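Local coordinates for protein CalsepRRP (Calystegia sepium, PDB 1JY5) that is an RNase-related protein of the ribonuclease T2 family, whose members generally cleave RNA, at residues 171-176 against 201-206. Sequence-based numbering, arbitrary orientation.
Sequences KSDAVE and LVSLPI
Ala174 and Ser203 face each other with CA atoms 4.6 Å apart in a single bridge of parallel pattern: Ser203 N donates to Asp173 O at 3.1 Å, and Ser203 O takes Val175 N at 3.0 Å. The second bond is the straighter, 165° at the hydrogen; the first bends, and Asp173 O also has Val202 CA close by. The aliphatic chains gather on the side of the bridge where Val175, Val202 and Leu204 lie. Val175 sends CG2 against CG2 of Val202, 3.7 Å away, the two branched tips meeting at a slant, while CD2 of Leu204 comes up against Val175 CB at the same 3.7 Å. With CG1 of Val175 anti to its backbone N (chi1 176°), CG2 is the branch turned toward Val202. Val168 of strand 167-171 packs on Val175, while Cys170 of the same strand and Ile154 of helix 151-162 pack on Val202. What is gripped here is the tight two-residue turn, Ser172-Asp173, of the hairpin joining strands 167-171 and 174-182 in the antiparallel sheet of this T2-type fold; the C-terminal tail runs past it, tied nearby by the Cys170-Cys198 disulfide. On the other side of the bridge the contact is thinner: Ala174 CB rests on Pro205 CD and on Ser203 OG, the latter at 3.5 Å, and Thr17 touches both Ala174 and Pro205. Farther toward Leu201, the extended Asp173 side chain, CG anti to the backbone N at chi1 -179°, carries OD1 to within 2.7 Å of Leu201 O. An alanine here would lack the carboxylate and is likely to leave a gap beside Leu201 O, with the Asp173 backbone O as this residue's remaining link to 201-206. Trp14 NE1 then fastens the tail further along, by a hydrogen bond to Pro205 O.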
ATOM      1  N   LYS A 171      -1.987 -13.211  -5.349  1.00 29.34           N
ATOM      2  CA  LYS A 171      -1.106 -14.213  -4.788  1.00 33.02           C
ATOM      3  C   LYS A 171      -1.841 -15.536  -4.960  1.00 34.53           C
ATOM      4  O   LYS A 171      -2.743 -15.860  -4.186  1.00 33.81           O
ATOM      5  CB  LYS A 171      -0.860 -13.918  -3.308  1.00 35.28           C
ATOM      6  CG  LYS A 171       0.197 -14.767  -2.639  1.00 38.63           C
ATOM      7  CD  LYS A 171       0.345 -14.344  -1.187  1.00 42.89           C
ATOM      8  CE  LYS A 171       1.424 -15.135  -0.470  1.00 44.88           C
ATOM      9  NZ  LYS A 171       1.530 -14.716   0.961  1.00 47.60           N
ATOM     10  N   SER A 172      -1.469 -16.268  -6.007  1.00 36.96           N
ATOM     11  CA  SER A 172      -2.059 -17.564  -6.333  1.00 40.19           C
ATOM     12  C   SER A 172      -3.492 -17.464  -6.846  1.00 40.87           C
ATOM     13  O   SER A 172      -3.823 -18.005  -7.904  1.00 44.74           O
ATOM     14  CB  SER A 172      -2.018 -18.487  -5.114  1.00 41.34           C
ATOM     15  OG  SER A 172      -2.517 -19.774  -5.441  1.00 46.34           O
ATOM     16  N   ASP A 173      -4.341 -16.779  -6.087  1.00 38.37           N
ATOM     17  CA  ASP A 173      -5.738 -16.614  -6.462  1.00 35.39           C
ATOM     18  C   ASP A 173      -6.439 -15.569  -5.595  1.00 31.60           C
ATOM     19  O   ASP A 173      -7.587 -15.206  -5.847  1.00 32.90           O
ATOM     20  CB  ASP A 173      -6.478 -17.940  -6.333  1.00 40.84           C
ATOM     21  CG  ASP A 173      -7.922 -17.829  -6.742  1.00 44.95           C
ATOM     22  OD1 ASP A 173      -8.169 -17.554  -7.935  1.00 48.44           O
ATOM     23  OD2 ASP A 173      -8.809 -18.004  -5.876  1.00 48.87           O
ATOM     24  N   ALA A 174      -5.744 -15.095  -4.570  1.00 26.02           N
ATOM     25  CA  ALA A 174      -6.296 -14.098  -3.660  1.00 23.81           C
ATOM     26  C   ALA A 174      -5.720 -12.710  -3.938  1.00 22.37           C
ATOM     27  O   ALA A 174      -4.537 -12.574  -4.251  1.00 20.41           O
ATOM     28  CB  ALA A 174      -5.993 -14.497  -2.227  1.00 22.60           C
ATOM     29  N   VAL A 175      -6.558 -11.686  -3.816  1.00 21.51           N
ATOM     30  CA  VAL A 175      -6.110 -10.316  -4.029  1.00 21.31           C
ATOM     31  C   VAL A 175      -5.097  -9.963  -2.942  1.00 20.48           C
ATOM     32  O   VAL A 175      -5.402 -10.024  -1.747  1.00 20.23           O
ATOM     33  CB  VAL A 175      -7.290  -9.326  -3.966  1.00 22.12           C
ATOM     34  CG1 VAL A 175      -6.782  -7.892  -4.094  1.00 21.43           C
ATOM     35  CG2 VAL A 175      -8.275  -9.636  -5.085  1.00 20.54           C
ATOM     36  N   GLU A 176      -3.887  -9.609  -3.359  1.00 18.06           N
ATOM     37  CA  GLU A 176      -2.839  -9.262  -2.412  1.00 19.23           C
ATOM     38  C   GLU A 176      -2.554  -7.771  -2.345  1.00 19.33           C
ATOM     39  O   GLU A 176      -2.351  -7.222  -1.263  1.00 18.73           O
ATOM     40  CB  GLU A 176      -1.544 -10.007  -2.750  1.00 20.72           C
ATOM     41  CG  GLU A 176      -0.370  -9.595  -1.878  1.00 22.74           C
ATOM     42  CD  GLU A 176       0.845 -10.491  -2.046  1.00 28.53           C
ATOM     43  OE1 GLU A 176       1.244 -10.750  -3.205  1.00 29.09           O
ATOM     44  OE2 GLU A 176       1.403 -10.926  -1.015  1.00 29.03           O
ATOM     45  N   LEU A 201     -11.108 -15.198 -11.569  1.00 27.09           N
ATOM     46  CA  LEU A 201     -11.827 -15.258 -10.301  1.00 26.73           C
ATOM     47  C   LEU A 201     -10.831 -15.125  -9.159  1.00 25.52           C
ATOM     48  O   LEU A 201      -9.809 -15.810  -9.134  1.00 23.99           O
ATOM     49  CB  LEU A 201     -12.595 -16.579 -10.174  1.00 27.90           C
ATOM     50  CG  LEU A 201     -13.752 -16.800 -11.152  1.00 29.94           C
ATOM     51  CD1 LEU A 201     -14.380 -18.164 -10.890  1.00 31.29           C
ATOM     52  CD2 LEU A 201     -14.793 -15.700 -10.991  1.00 29.14           C
ATOM     53  N   VAL A 202     -11.128 -14.240  -8.215  1.00 24.76           N
ATOM     54  CA  VAL A 202     -10.236 -14.008  -7.089  1.00 24.11           C
ATOM     55  C   VAL A 202     -10.985 -13.992  -5.768  1.00 24.70           C
ATOM     56  O   VAL A 202     -12.214 -13.934  -5.744  1.00 25.07           O
ATOM     57  CB  VAL A 202      -9.494 -12.667  -7.252  1.00 23.07           C
ATOM     58  CG1 VAL A 202      -8.640 -12.704  -8.508  1.00 23.03           C
ATOM     59  CG2 VAL A 202     -10.493 -11.524  -7.317  1.00 22.09           C
ATOM     60  N   SER A 203     -10.240 -14.038  -4.668  1.00 24.42           N
ATOM     61  CA  SER A 203     -10.857 -14.034  -3.348  1.00 25.12           C
ATOM     62  C   SER A 203     -10.285 -12.964  -2.430  1.00 23.30           C
ATOM     63  O   SER A 203      -9.207 -12.429  -2.675  1.00 23.02           O
ATOM     64  CB  SER A 203     -10.678 -15.403  -2.690  1.00 25.06           C
ATOM     65  OG  SER A 203      -9.301 -15.703  -2.531  1.00 26.12           O
ATOM     66  N   LEU A 204     -11.029 -12.654  -1.375  1.00 23.24           N
ATOM     67  CA  LEU A 204     -10.601 -11.676  -0.382  1.00 23.59           C
ATOM     68  C   LEU A 204     -10.622 -12.398   0.962  1.00 22.90           C
ATOM     69  O   LEU A 204     -11.454 -12.117   1.823  1.00 22.70           O
ATOM     70  CB  LEU A 204     -11.552 -10.478  -0.368  1.00 21.81           C
ATOM     71  CG  LEU A 204     -11.602  -9.651  -1.661  1.00 23.68           C
ATOM     72  CD1 LEU A 204     -12.796  -8.703  -1.631  1.00 22.36           C
ATOM     73  CD2 LEU A 204     -10.295  -8.874  -1.822  1.00 22.32           C
ATOM     74  N   PRO A 205      -9.688 -13.343   1.156  1.00 25.22           N
ATOM     75  CA  PRO A 205      -9.572 -14.138   2.383  1.00 26.38           C
ATOM     76  C   PRO A 205      -9.496 -13.338   3.675  1.00 29.21           C
ATOM     77  O   PRO A 205      -9.041 -12.192   3.694  1.00 27.95           O
ATOM     78  CB  PRO A 205      -8.310 -14.965   2.139  1.00 26.24           C
ATOM     79  CG  PRO A 205      -7.487 -14.067   1.258  1.00 25.34           C
ATOM     80  CD  PRO A 205      -8.524 -13.570   0.283  1.00 25.58           C
ATOM     81  N   ILE A 206      -9.952 -13.965   4.757  1.00 31.35           N
ATOM     82  CA  ILE A 206      -9.952 -13.367   6.086  1.00 35.19           C
ATOM     83  C   ILE A 206      -8.666 -13.797   6.787  1.00 37.80           C
ATOM     84  O   ILE A 206      -8.091 -14.836   6.454  1.00 38.13           O
ATOM     85  CB  ILE A 206     -11.176 -13.861   6.902  1.00 35.45           C
ATOM     86  CG1 ILE A 206     -12.465 -13.548   6.135  1.00 34.88           C
ATOM     87  CG2 ILE A 206     -11.207 -13.198   8.274  1.00 35.60           C
ATOM     88  CD1 ILE A 206     -13.716 -14.154   6.747  1.00 36.09           C
TER